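Long-range contacts in packaging enzyme P4 (Pseudomonas phage phi13, PDB 4BLP), which probably hydrolyses nucleoside triphosphates as a hexameric RecA-like motor to drive viral RNA into the capsid: residues V34-V39 / L105-V110; P74-K79 / F111-N116; L124-P129 / L239-N244; H137-R142 / G250-A255; S160-A165 / T281-A286. One frame throughout, in Å; residues are numbered along the deposited sequence.

Contact 1. Residues V34-V39 / L105-V110; sequences VAAPAV and LIRAVV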
# COMPACT_ATOMS: atom_id res chain seq x y z
N VAL D 34 16.17 -35.01 16.91
CA VAL D 34 16.18 -33.89 15.95
C VAL D 34 15.35 -34.29 14.73
O VAL D 34 15.61 -35.31 14.15
CB VAL D 34 17.60 -33.44 15.52
CG1 VAL D 34 17.53 -32.26 14.54
CG2 VAL D 34 18.45 -33.08 16.73
N ALA D 35 14.43 -33.43 14.31
CA ALA D 35 13.57 -33.71 13.17
C ALA D 35 13.12 -32.42 12.53
O ALA D 35 13.06 -31.39 13.21
CB ALA D 35 12.35 -34.49 13.65
N ALA D 36 12.76 -32.49 11.22
CA ALA D 36 12.25 -31.34 10.47
C ALA D 36 10.99 -30.72 11.16
O ALA D 36 10.14 -31.43 11.70
CB ALA D 36 11.93 -31.74 9.03
N PRO D 37 10.92 -29.38 11.20
CA PRO D 37 9.75 -28.68 11.81
C PRO D 37 8.43 -28.84 11.05
O PRO D 37 8.45 -29.22 9.87
CB PRO D 37 10.14 -27.20 11.70
CG PRO D 37 11.59 -27.19 11.43
CD PRO D 37 11.88 -28.41 10.64
N ALA D 38 7.31 -28.50 11.70
CA ALA D 38 5.97 -28.55 11.08
C ALA D 38 5.91 -27.58 9.91
O ALA D 38 6.42 -26.47 10.03
CB ALA D 38 4.90 -28.18 12.10
N VAL D 39 5.26 -27.97 8.80
CA VAL D 39 5.08 -26.99 7.71
C VAL D 39 3.59 -26.66 7.59
O VAL D 39 3.24 -25.63 7.01
CB VAL D 39 5.73 -27.38 6.35
CG1 VAL D 39 7.25 -27.26 6.40
CG2 VAL D 39 5.31 -28.76 5.91
N LEU D 105 17.42 -32.98 8.20
CA LEU D 105 17.61 -32.59 9.60
C LEU D 105 18.01 -31.15 9.73
O LEU D 105 17.68 -30.51 10.73
CB LEU D 105 18.74 -33.44 10.29
CG LEU D 105 18.55 -34.90 10.52
CD1 LEU D 105 19.77 -35.47 11.22
CD2 LEU D 105 17.28 -35.20 11.32
N ILE D 106 18.78 -30.64 8.75
CA ILE D 106 19.27 -29.26 8.86
C ILE D 106 18.09 -28.24 8.88
O ILE D 106 18.25 -27.15 9.43
CB ILE D 106 20.28 -29.00 7.71
CG1 ILE D 106 21.60 -29.77 8.04
CG2 ILE D 106 20.56 -27.50 7.46
CD1 ILE D 106 22.55 -29.99 6.77
N ARG D 107 16.92 -28.63 8.39
CA ARG D 107 15.73 -27.73 8.47
C ARG D 107 15.37 -27.42 9.94
O ARG D 107 14.74 -26.42 10.21
CB ARG D 107 14.53 -28.41 7.80
CG ARG D 107 14.73 -28.70 6.29
CD ARG D 107 13.56 -29.56 5.80
NE ARG D 107 13.80 -30.12 4.48
CZ ARG D 107 13.54 -29.49 3.34
NH1 ARG D 107 13.02 -28.26 3.35
NH2 ARG D 107 13.79 -30.07 2.18
N ALA D 108 15.76 -28.34 10.88
CA ALA D 108 15.48 -28.16 12.30
C ALA D 108 16.33 -27.06 12.97
O ALA D 108 15.99 -26.60 14.08
CB ALA D 108 15.72 -29.48 13.03
N VAL D 109 17.47 -26.70 12.35
CA VAL D 109 18.42 -25.77 12.96
C VAL D 109 17.90 -24.33 12.88
O VAL D 109 17.99 -23.62 13.86
CB VAL D 109 19.83 -25.89 12.31
CG1 VAL D 109 20.81 -24.86 12.92
CG2 VAL D 109 20.39 -27.31 12.46
N VAL D 110 17.44 -23.90 11.68
CA VAL D 110 16.86 -22.55 11.50
C VAL D 110 15.62 -22.77 10.68
O VAL D 110 15.70 -23.45 9.62
CB VAL D 110 17.81 -21.53 10.81
CG1 VAL D 110 17.08 -20.19 10.55
CG2 VAL D 110 19.09 -21.31 11.62
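Ala35 O is approached by two groups: the CB methyl of Ala108 stands 3.3 Å from it, and Arg55 gives it a weak hydrogen bond. It belongs to an extended arm, Val34 to Pro37, the first modelled residues of the chain, laid across the C-terminal end of helix 103-106. There i to i+3 bonds, Ala108 N to Leu105 O at 2.9 Å and then Val109 N to Ile106 O, wind the chain in tight turns toward strand 110-111. No hydrogen bond joins arm and turn; methyl groups and carbonyls do the touching. Ala108 sits in the middle, its CB also 3.6 Å from Val34 CG1. So short a side chain suits the place, because the backbones approach to 4.9 Å between the CA atoms of Ala36 and Ala108. With CG1 of Val34 trans to its own N (chi1 -179°), that branch is directed at the alanine methyl. Leu105 meets the backbone of Val34 instead, its CD2 methyl 3.3 Å from Val34 O. Val34 and Leu105 also rest on Ala81 and Leu85 of helix 79-91. The side chain of Arg107 touches through its aliphatic part, CD passing Ala36 CB at 4.2 Å, while NE makes a salt bridge with Glu104. Pro37, which has no amide hydrogen to satisfy, closes the contact with its ring, whose CG and CD each lie 3.5 Å from Arg107 O.

Contact 2. Residues P74-K79 / F111-N116; sequences PLVVDK and FVPQQN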
# COMPACT_ATOMS: atom_id res chain seq x y z
N PRO D 74 9.44 -14.27 10.50
CA PRO D 74 9.82 -14.82 11.80
C PRO D 74 10.77 -15.99 11.59
O PRO D 74 10.62 -16.77 10.63
CB PRO D 74 8.49 -15.33 12.37
CG PRO D 74 7.67 -15.72 11.15
CD PRO D 74 8.14 -14.81 10.01
N LEU D 75 11.73 -16.14 12.50
CA LEU D 75 12.70 -17.25 12.41
C LEU D 75 12.94 -17.80 13.78
O LEU D 75 12.82 -17.09 14.79
CB LEU D 75 14.04 -16.72 11.87
CG LEU D 75 14.06 -16.25 10.40
CD1 LEU D 75 15.36 -15.53 10.10
CD2 LEU D 75 13.86 -17.43 9.44
N VAL D 76 13.30 -19.08 13.81
CA VAL D 76 13.70 -19.71 15.06
C VAL D 76 15.01 -20.41 14.83
O VAL D 76 15.20 -21.06 13.80
CB VAL D 76 12.62 -20.72 15.56
CG1 VAL D 76 13.14 -21.51 16.78
CG2 VAL D 76 11.33 -20.00 15.93
N VAL D 77 15.93 -20.26 15.77
CA VAL D 77 17.14 -21.08 15.77
C VAL D 77 16.96 -22.08 16.95
O VAL D 77 16.54 -21.66 18.05
CB VAL D 77 18.48 -20.30 15.83
CG1 VAL D 77 18.53 -19.39 17.04
CG2 VAL D 77 19.68 -21.28 15.84
N ASP D 78 17.20 -23.37 16.72
CA ASP D 78 17.14 -24.34 17.82
C ASP D 78 18.58 -24.68 18.22
O ASP D 78 19.34 -25.26 17.43
CB ASP D 78 16.33 -25.59 17.45
CG ASP D 78 16.11 -26.46 18.71
OD1 ASP D 78 17.07 -27.10 19.15
OD2 ASP D 78 15.03 -26.35 19.34
N LYS D 79 18.97 -24.29 19.46
CA LYS D 79 20.33 -24.49 19.97
C LYS D 79 20.71 -25.96 20.09
O LYS D 79 21.89 -26.28 19.99
CB LYS D 79 20.47 -23.83 21.37
CG LYS D 79 20.38 -22.31 21.25
CD LYS D 79 20.57 -21.65 22.64
CE LYS D 79 19.26 -21.67 23.39
NZ LYS D 79 19.41 -21.19 24.80
N PHE D 111 14.50 -22.25 11.12
CA PHE D 111 13.27 -22.46 10.36
C PHE D 111 12.30 -21.33 10.59
O PHE D 111 12.40 -20.60 11.60
CB PHE D 111 12.59 -23.81 10.76
CG PHE D 111 12.21 -23.93 12.24
CD1 PHE D 111 13.14 -24.39 13.18
CD2 PHE D 111 10.96 -23.53 12.68
CE1 PHE D 111 12.81 -24.48 14.54
CE2 PHE D 111 10.63 -23.59 14.04
CZ PHE D 111 11.56 -24.07 14.97
N VAL D 112 11.36 -21.19 9.66
CA VAL D 112 10.24 -20.27 9.86
C VAL D 112 9.18 -21.00 10.71
O VAL D 112 8.63 -22.03 10.26
CB VAL D 112 9.63 -19.79 8.52
CG1 VAL D 112 8.41 -18.87 8.78
CG2 VAL D 112 10.69 -19.06 7.70
N PRO D 113 8.86 -20.50 11.93
CA PRO D 113 7.81 -21.16 12.75
C PRO D 113 6.48 -20.92 12.06
O PRO D 113 6.22 -19.80 11.57
CB PRO D 113 7.91 -20.47 14.12
CG PRO D 113 8.43 -19.05 13.78
CD PRO D 113 9.40 -19.30 12.60
N GLN D 114 5.64 -21.97 11.99
CA GLN D 114 4.43 -21.87 11.16
C GLN D 114 3.14 -21.53 11.91
O GLN D 114 2.07 -21.45 11.28
CB GLN D 114 4.27 -23.15 10.33
CG GLN D 114 5.41 -23.29 9.25
CD GLN D 114 5.53 -22.09 8.31
OE1 GLN D 114 4.56 -21.41 7.98
NE2 GLN D 114 6.72 -21.82 7.82
N GLN D 115 3.26 -21.18 13.20
CA GLN D 115 2.11 -20.64 13.93
C GLN D 115 1.61 -19.39 13.20
O GLN D 115 2.41 -18.49 12.86
CB GLN D 115 2.59 -20.25 15.36
CG GLN D 115 1.64 -19.28 16.11
CD GLN D 115 0.32 -19.82 16.62
OE1 GLN D 115 -0.48 -19.04 17.12
NE2 GLN D 115 0.05 -21.14 16.52
N ASN D 116 0.31 -19.29 13.01
CA ASN D 116 -0.25 -18.07 12.40
C ASN D 116 0.07 -16.83 13.27
O ASN D 116 -0.04 -16.91 14.50
CB ASN D 116 -1.78 -18.21 12.27
CG ASN D 116 -2.44 -17.04 11.62
OD1 ASN D 116 -2.10 -16.65 10.50
ND2 ASN D 116 -3.34 -16.40 12.35
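Val76 and Phe111 extend in parallel from neighbouring strands on one face of an antiparallel sheet, the valine over the face of the aromatic ring. They form a hydrogen-bonded pair: Val76 N donates to Phe111 O at 2.8 Å, and Phe111 N to Val76 O at 3.0 Å. Phe111 takes the least roomy first torsion, CG lying between its own N and carbonyl carbon (chi1 59°), which folds the ring back beneath the valine. There Val76 CB sits 3.9 Å from the centroid of the Phe111 ring in a CH-pi contact, while CG1 reaches toward CZ near the rim. The other valine branch, CG2, crosses the pyrrolidine of Pro113 and meets its CG at 3.7 Å; a branched residue can thus serve two ring partners at once. Val112 points elsewhere, dividing its methyls between Pro74 CG and Leu75 CD2, each at 4.0 Å. Arg120 of a neighbouring subunit also packs on Val112. On its far edge strand 73-78 pairs with strand 65-70.

Where the pairing would continue, Pro113 offers no N-H: its CD stands 3.4 Å from Pro74 O, which is buried without a hydrogen-bond partner and has Val112 CA nearby as a CA-H...O contact. The missing N-H is consistent with the pairing stopping on this side of the Val76-Phe111 pair, and leaves apolar carbon against a carbonyl.

Contact 3. Residues L124-P129 / L239-N244; sequences LLSVRP and LTSLNN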
# COMPACT_ATOMS: atom_id res chain seq x y z
N LEU D 124 8.24 -5.32 17.66
CA LEU D 124 9.59 -4.73 17.53
C LEU D 124 10.65 -5.68 18.12
O LEU D 124 11.55 -5.27 18.86
CB LEU D 124 9.65 -3.34 18.17
CG LEU D 124 8.52 -2.36 17.78
CD1 LEU D 124 8.79 -1.01 18.40
CD2 LEU D 124 8.37 -2.25 16.25
N LEU D 125 10.54 -6.94 17.73
CA LEU D 125 11.43 -7.98 18.24
C LEU D 125 12.82 -7.89 17.66
O LEU D 125 13.03 -8.02 16.45
CB LEU D 125 10.84 -9.35 17.92
CG LEU D 125 11.64 -10.60 18.41
CD1 LEU D 125 11.77 -10.64 19.94
CD2 LEU D 125 10.96 -11.88 17.90
N SER D 126 13.79 -7.69 18.56
CA SER D 126 15.20 -7.75 18.21
C SER D 126 15.76 -9.00 18.90
O SER D 126 14.98 -9.89 19.33
CB SER D 126 15.90 -6.44 18.62
OG SER D 126 17.27 -6.46 18.22
N VAL D 127 17.09 -9.07 19.10
CA VAL D 127 17.71 -10.20 19.79
C VAL D 127 18.56 -9.62 20.91
O VAL D 127 19.21 -8.59 20.70
CB VAL D 127 18.58 -11.05 18.81
CG1 VAL D 127 19.34 -12.14 19.54
CG2 VAL D 127 17.70 -11.65 17.68
N ARG D 128 18.48 -10.21 22.11
CA ARG D 128 19.22 -9.69 23.29
C ARG D 128 20.70 -9.51 22.97
O ARG D 128 21.33 -10.47 22.52
CB ARG D 128 19.09 -10.68 24.46
CG ARG D 128 17.73 -10.65 25.11
CD ARG D 128 17.55 -11.72 26.19
NE ARG D 128 16.14 -11.76 26.58
CZ ARG D 128 15.20 -12.48 25.96
NH1 ARG D 128 15.52 -13.29 24.95
NH2 ARG D 128 13.93 -12.39 26.34
N PRO D 129 21.24 -8.29 23.13
CA PRO D 129 22.69 -8.11 22.87
C PRO D 129 23.51 -8.84 23.94
O PRO D 129 23.22 -8.72 25.14
CB PRO D 129 22.90 -6.58 22.99
CG PRO D 129 21.54 -5.97 23.07
CD PRO D 129 20.57 -7.03 23.51
N LEU D 239 20.18 -6.82 10.25
CA LEU D 239 21.62 -7.11 10.47
C LEU D 239 21.93 -7.18 11.98
O LEU D 239 22.70 -8.05 12.40
CB LEU D 239 22.45 -5.99 9.83
CG LEU D 239 22.47 -6.02 8.28
CD1 LEU D 239 23.21 -4.79 7.75
CD2 LEU D 239 23.14 -7.33 7.73
N THR D 240 21.30 -6.34 12.80
CA THR D 240 21.53 -6.43 14.27
C THR D 240 20.95 -7.72 14.81
O THR D 240 21.54 -8.33 15.69
CB THR D 240 20.94 -5.20 14.99
OG1 THR D 240 21.65 -4.06 14.48
CG2 THR D 240 21.11 -5.28 16.52
N SER D 241 19.78 -8.13 14.31
CA SER D 241 19.19 -9.42 14.75
C SER D 241 20.11 -10.59 14.43
O SER D 241 20.39 -11.42 15.31
CB SER D 241 17.81 -9.62 14.11
OG SER D 241 16.92 -8.64 14.60
N LEU D 242 20.61 -10.64 13.18
CA LEU D 242 21.52 -11.73 12.79
C LEU D 242 22.81 -11.63 13.58
O LEU D 242 23.31 -12.64 14.09
CB LEU D 242 21.80 -11.64 11.28
CG LEU D 242 20.57 -11.92 10.42
CD1 LEU D 242 20.89 -11.64 8.93
CD2 LEU D 242 20.11 -13.42 10.59
N ASN D 243 23.32 -10.41 13.74
CA ASN D 243 24.52 -10.22 14.56
C ASN D 243 24.38 -10.82 15.98
O ASN D 243 25.26 -11.53 16.48
CB ASN D 243 24.81 -8.71 14.71
CG ASN D 243 26.10 -8.50 15.45
OD1 ASN D 243 27.18 -8.55 14.84
ND2 ASN D 243 26.02 -8.23 16.77
N ASN D 244 23.25 -10.52 16.63
CA ASN D 244 23.07 -10.89 18.02
C ASN D 244 22.75 -12.38 18.15
O ASN D 244 23.04 -12.95 19.20
CB ASN D 244 22.03 -9.99 18.68
CG ASN D 244 22.57 -8.58 18.92
OD1 ASN D 244 23.74 -8.28 18.63
ND2 ASN D 244 21.74 -7.67 19.46
O HOH W 1 14.79 -10.12 15.74
O HOH W 2 23.41 -11.11 21.30
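This is a loop-against-helix contact, buried where one subunit meets the next: residues 124-129 run past one side of helix 233-248, joined to it by one direct hydrogen bond, a valine and a water. Val127 supplies the apolar part. Its side chain and that of Asn244 run antiparallel alongside each other, CG1 lying 3.5 Å from Asn244 CB, while CG2 settles 3.6 Å from Ser241 O. The small Ser241 leaves room for this branch.

Asn244 is the polar centre. Its ND2 donates to Val127 O at 3.0 Å in a fairly straight bond (161°), although the donor stands above the carbonyl plane. The same ND2 also donates to Glu176 O of a neighbouring subunit. Asn244 OD1 accepts twice, from Asn243 ND2 at 2.9 Å and from Gly178 N of that neighbour. An amide, with donor and acceptor at one end, suits this junction, and its four bonds should fix the rotation of the group.

One water links Leu125 O and Ser241 OG, 2.8 Å from each; Ser241 OG is also hydrogen-bonded to Ala237 O one turn back. Arg128 itself turns away to a salt bridge with Glu195 of the neighbouring subunit. On the helix, Asn243 OD1 accepts hydrogen bonds from Leu148 N of strand 147-152 and from Ala278 N, while Leu242 touches Phe68 of strand 65-70 and Leu218 of helix 216-221.

Contact 4. Residues H137-R142 / G250-A255; sequences HNWQVR and GVLLVA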
# COMPACT_ATOMS: atom_id res chain seq x y z
N HIS D 137 37.23 -14.28 18.25
CA HIS D 137 37.58 -14.95 16.99
C HIS D 137 38.72 -14.29 16.27
O HIS D 137 38.84 -13.07 16.29
CB HIS D 137 36.33 -14.93 16.07
CG HIS D 137 35.17 -15.66 16.68
ND1 HIS D 137 34.23 -15.01 17.48
CD2 HIS D 137 34.92 -16.98 16.69
CE1 HIS D 137 33.39 -15.97 17.88
NE2 HIS D 137 33.78 -17.17 17.46
N ASN D 138 39.50 -15.10 15.55
CA ASN D 138 40.64 -14.60 14.79
C ASN D 138 40.19 -14.28 13.38
O ASN D 138 40.15 -15.15 12.51
CB ASN D 138 41.81 -15.63 14.81
CG ASN D 138 43.12 -15.08 14.31
OD1 ASN D 138 43.21 -13.98 13.78
ND2 ASN D 138 44.18 -15.86 14.46
N TRP D 139 39.74 -13.04 13.18
CA TRP D 139 39.30 -12.55 11.88
C TRP D 139 39.67 -11.10 11.82
O TRP D 139 39.05 -10.30 12.53
CB TRP D 139 37.78 -12.73 11.66
CG TRP D 139 37.27 -12.03 10.41
CD1 TRP D 139 36.46 -10.93 10.36
CD2 TRP D 139 37.52 -12.40 9.05
NE1 TRP D 139 36.24 -10.57 9.05
CE2 TRP D 139 36.87 -11.46 8.23
CE3 TRP D 139 38.29 -13.43 8.44
CZ2 TRP D 139 36.93 -11.52 6.83
CZ3 TRP D 139 38.28 -13.53 7.05
CH2 TRP D 139 37.62 -12.57 6.26
N GLN D 140 40.72 -10.77 11.00
CA GLN D 140 41.25 -9.40 10.81
C GLN D 140 42.03 -8.96 12.05
O GLN D 140 43.10 -8.39 11.91
CB GLN D 140 40.15 -8.39 10.43
CG GLN D 140 39.33 -8.81 9.19
CD GLN D 140 40.21 -8.94 7.97
OE1 GLN D 140 40.80 -7.97 7.50
NE2 GLN D 140 40.35 -10.16 7.44
N VAL D 141 41.48 -9.21 13.26
CA VAL D 141 42.13 -8.99 14.57
C VAL D 141 42.01 -10.31 15.30
O VAL D 141 41.13 -11.10 14.98
CB VAL D 141 41.57 -7.80 15.38
CG1 VAL D 141 41.79 -6.48 14.65
CG2 VAL D 141 40.09 -8.01 15.75
N ARG D 142 42.87 -10.55 16.32
CA ARG D 142 42.87 -11.82 17.03
C ARG D 142 41.66 -12.05 17.92
O ARG D 142 41.36 -13.20 18.24
CB ARG D 142 44.15 -11.93 17.90
CG ARG D 142 45.40 -12.10 17.05
CD ARG D 142 46.62 -12.31 17.91
NE ARG D 142 47.81 -12.39 17.06
CZ ARG D 142 49.05 -12.30 17.52
NH1 ARG D 142 49.28 -12.13 18.81
NH2 ARG D 142 50.07 -12.38 16.68
N GLY D 250 27.96 -17.68 20.15
CA GLY D 250 29.42 -17.59 20.26
C GLY D 250 30.16 -17.85 18.95
O GLY D 250 31.28 -18.35 18.96
N VAL D 251 29.57 -17.46 17.83
CA VAL D 251 30.19 -17.67 16.52
C VAL D 251 30.39 -16.35 15.82
O VAL D 251 29.77 -15.34 16.17
CB VAL D 251 29.36 -18.65 15.62
CG1 VAL D 251 29.26 -20.04 16.27
CG2 VAL D 251 27.96 -18.08 15.27
N LEU D 252 31.23 -16.38 14.77
CA LEU D 252 31.42 -15.22 13.91
C LEU D 252 31.10 -15.62 12.48
O LEU D 252 31.67 -16.61 11.97
CB LEU D 252 32.86 -14.67 14.00
CG LEU D 252 33.19 -13.55 13.00
CD1 LEU D 252 32.42 -12.27 13.36
CD2 LEU D 252 34.69 -13.21 13.05
N LEU D 253 30.19 -14.89 11.83
CA LEU D 253 29.88 -15.08 10.42
C LEU D 253 30.40 -13.87 9.68
O LEU D 253 30.38 -12.76 10.22
CB LEU D 253 28.35 -15.22 10.13
CG LEU D 253 27.67 -16.45 10.75
CD1 LEU D 253 26.21 -16.55 10.31
CD2 LEU D 253 28.43 -17.72 10.44
N VAL D 254 30.87 -14.08 8.44
CA VAL D 254 31.38 -13.01 7.58
C VAL D 254 30.47 -12.98 6.37
O VAL D 254 30.19 -14.05 5.82
CB VAL D 254 32.86 -13.19 7.20
CG1 VAL D 254 33.31 -12.04 6.29
CG2 VAL D 254 33.73 -13.28 8.46
N ALA D 255 29.95 -11.82 5.98
CA ALA D 255 29.07 -11.81 4.80
C ALA D 255 29.33 -10.62 3.91
O ALA D 255 29.50 -9.52 4.43
CB ALA D 255 27.62 -11.78 5.25
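Different first torsions send His137 and Trp139 toward the same strand: the imidazole swings to the side of its backbone N (chi1 -61°), whereas the indole lies trans to N (chi1 171°). Their target is strand 252-257, a parallel strand inside the mixed sheet of the RecA-like P-loop fold, and they reach it from the loop that links strands 136-137 and 144-145. Leu252 and Val254, two residues apart and so on one face of the strand, receive the rings. CB of Leu252 lies over the imidazole face, 3.8 Å from the centroid of the His137 ring, and Val254 CG2 is likewise 3.8 Å from the centroid of the five-membered ring of Trp139. Both are CH-pi contacts. The opposite face of the indole has Gln140 NE2 above it, and His149 meets it edge-to-face. Leu252 touches both aromatic residues, for its CD2 continues to Trp139 CB at 3.4 Å, the two side chains crossing at about a right angle.

Gly250, whose positive phi completes a Schellman motif after helix 233-248, offers its carbonyl to the histidine. Gly250 O lies near the plane of the imidazole, at its edge, 3.1 Å from His137 NE2, but the N-H...O angle is only 126°, so the bond is weak.

Contact 5. Residues S160-A165 / T281-A286; sequences SKWLNA and TVVNNA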
# COMPACT_ATOMS: atom_id res chain seq x y z
N SER D 160 34.24 -10.30 -3.36
CA SER D 160 34.57 -11.73 -3.49
C SER D 160 36.06 -11.96 -3.58
O SER D 160 36.57 -12.90 -2.96
CB SER D 160 33.90 -12.33 -4.72
OG SER D 160 32.50 -12.29 -4.55
N LYS D 161 36.78 -11.13 -4.37
CA LYS D 161 38.21 -11.24 -4.57
C LYS D 161 38.95 -10.97 -3.27
O LYS D 161 39.89 -11.70 -2.93
CB LYS D 161 38.69 -10.28 -5.67
CG LYS D 161 40.13 -10.49 -6.09
CD LYS D 161 40.54 -9.59 -7.25
CE LYS D 161 42.04 -9.57 -7.43
NZ LYS D 161 42.47 -8.45 -8.32
N TRP D 162 38.56 -9.90 -2.54
CA TRP D 162 39.21 -9.59 -1.27
C TRP D 162 38.93 -10.74 -0.26
O TRP D 162 39.85 -11.15 0.44
CB TRP D 162 38.71 -8.25 -0.70
CG TRP D 162 39.38 -7.93 0.61
CD1 TRP D 162 40.63 -7.42 0.79
CD2 TRP D 162 38.85 -8.17 1.93
NE1 TRP D 162 40.91 -7.31 2.13
CE2 TRP D 162 39.83 -7.75 2.86
CE3 TRP D 162 37.62 -8.67 2.42
CZ2 TRP D 162 39.64 -7.85 4.25
CZ3 TRP D 162 37.43 -8.75 3.80
CH2 TRP D 162 38.43 -8.35 4.70
N LEU D 163 37.69 -11.24 -0.22
CA LEU D 163 37.30 -12.32 0.71
C LEU D 163 38.11 -13.58 0.45
O LEU D 163 38.64 -14.16 1.40
CB LEU D 163 35.79 -12.62 0.63
CG LEU D 163 34.92 -11.65 1.44
CD1 LEU D 163 33.45 -11.75 1.02
CD2 LEU D 163 35.04 -11.89 2.93
N ASN D 164 38.28 -13.96 -0.83
CA ASN D 164 39.04 -15.15 -1.21
C ASN D 164 40.49 -15.02 -0.80
O ASN D 164 41.12 -16.02 -0.43
CB ASN D 164 38.92 -15.42 -2.71
CG ASN D 164 37.58 -15.98 -3.09
OD1 ASN D 164 36.91 -16.65 -2.29
ND2 ASN D 164 37.15 -15.71 -4.32
N ALA D 165 41.02 -13.78 -0.79
CA ALA D 165 42.39 -13.48 -0.38
C ALA D 165 42.58 -13.57 1.13
O ALA D 165 43.72 -13.60 1.58
CB ALA D 165 42.80 -12.09 -0.88
N THR D 281 33.96 -4.10 7.00
CA THR D 281 35.10 -3.77 6.12
C THR D 281 34.54 -3.20 4.84
O THR D 281 33.65 -3.81 4.24
CB THR D 281 35.98 -5.03 5.82
OG1 THR D 281 36.47 -5.57 7.04
CG2 THR D 281 37.18 -4.70 4.89
N VAL D 282 35.01 -2.01 4.45
CA VAL D 282 34.63 -1.39 3.17
C VAL D 282 35.74 -1.75 2.18
O VAL D 282 36.93 -1.51 2.46
CB VAL D 282 34.43 0.16 3.27
CG1 VAL D 282 34.12 0.75 1.88
CG2 VAL D 282 33.33 0.50 4.27
N VAL D 283 35.35 -2.32 1.04
CA VAL D 283 36.31 -2.73 0.02
C VAL D 283 36.07 -1.96 -1.29
O VAL D 283 34.93 -1.74 -1.69
CB VAL D 283 36.25 -4.29 -0.20
CG1 VAL D 283 36.95 -4.74 -1.48
CG2 VAL D 283 36.80 -5.04 1.02
N ASN D 284 37.14 -1.62 -1.95
CA ASN D 284 37.12 -1.01 -3.29
C ASN D 284 38.36 -1.48 -4.00
O ASN D 284 39.44 -1.51 -3.39
CB ASN D 284 37.01 0.51 -3.27
CG ASN D 284 36.74 1.09 -4.64
OD1 ASN D 284 35.94 0.55 -5.41
ND2 ASN D 284 37.40 2.17 -4.97
N ASN D 285 38.21 -1.91 -5.26
CA ASN D 285 39.30 -2.46 -6.07
C ASN D 285 39.97 -3.64 -5.31
O ASN D 285 41.20 -3.73 -5.28
CB ASN D 285 40.34 -1.38 -6.46
CG ASN D 285 39.76 -0.16 -7.14
OD1 ASN D 285 40.01 0.98 -6.71
ND2 ASN D 285 38.99 -0.35 -8.21
N ALA D 286 39.14 -4.50 -4.67
CA ALA D 286 39.55 -5.68 -3.88
C ALA D 286 40.58 -5.34 -2.78
O ALA D 286 41.41 -6.18 -2.41
CB ALA D 286 40.10 -6.78 -4.80
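Thr281 holds the far end of the Trp162 indole, its CG2 methyl lying over the six-membered ring at 4.2 Å from the centroid. CG2 is trans to the backbone N of Thr281, leaving OG1 turned the other way, to hydrogen bonds with His149 and Gln291. A threonine thus suits the place: one branch offers carbon to the ring, the other satisfies polar neighbours.

Two residues on, Val283 points to the same side of the strand and lays CG2 over the five-membered ring of Trp162, 4.2 Å from that centroid, while CG1 reaches Trp162 CB at 4.0 Å. One face of the indole rests on a methyl from each of two alternate residues; the tryptophan side chain runs roughly perpendicular to that of Thr281 and at a slant to that of Val283. The indole can lie there because CG is trans to the backbone N (chi1 180°), which carries it off the helix toward the strand.

The helix is 159-164, the one that follows the P-loop in this RecA-like fold; Ser160 belongs to what is probably the Walker A motif, and strand 279-284 lies beside strand 147-152, which leads into that loop. Val151 of strand 147-152 also touches Trp162.

After Asn284 the chain turns back toward strand 287-295, with Asn285 and Ala286 both at positive phi. This bend brings Ala286 against the helix, 4.7 Å from Trp162 between CA atoms. Its carbonyl O meets the indole edge, 3.5 Å from Trp162 CD1, and its small CB slips alongside the extended aliphatic chain of Lys161, 3.8 Å from CD.

How the contacts relate
Contacts 1 and 2 lie close together, centres about 9 Å apart, and touch: Pro37 packs on Phe111, and Val109 pairs with Asp78 through their backbones, so the N-terminal arm and the small antiparallel sheet form one region. Contacts 4 and 5, centres about 16 Å apart, share the large mixed sheet and meet through Trp139 and Trp162. Contact 3 stands between, with centres about 15 Å from contact 2 and 18 Å from contact 4; its helix 233-248 leads directly into strand 252-257. Contacts 1 and 2 interlace and close before 3 to 5, also interlaced, open. Contacts 1 to 3 touch other subunits of the hexamer, while 4 and 5 lie within the subunit, in the P-loop core.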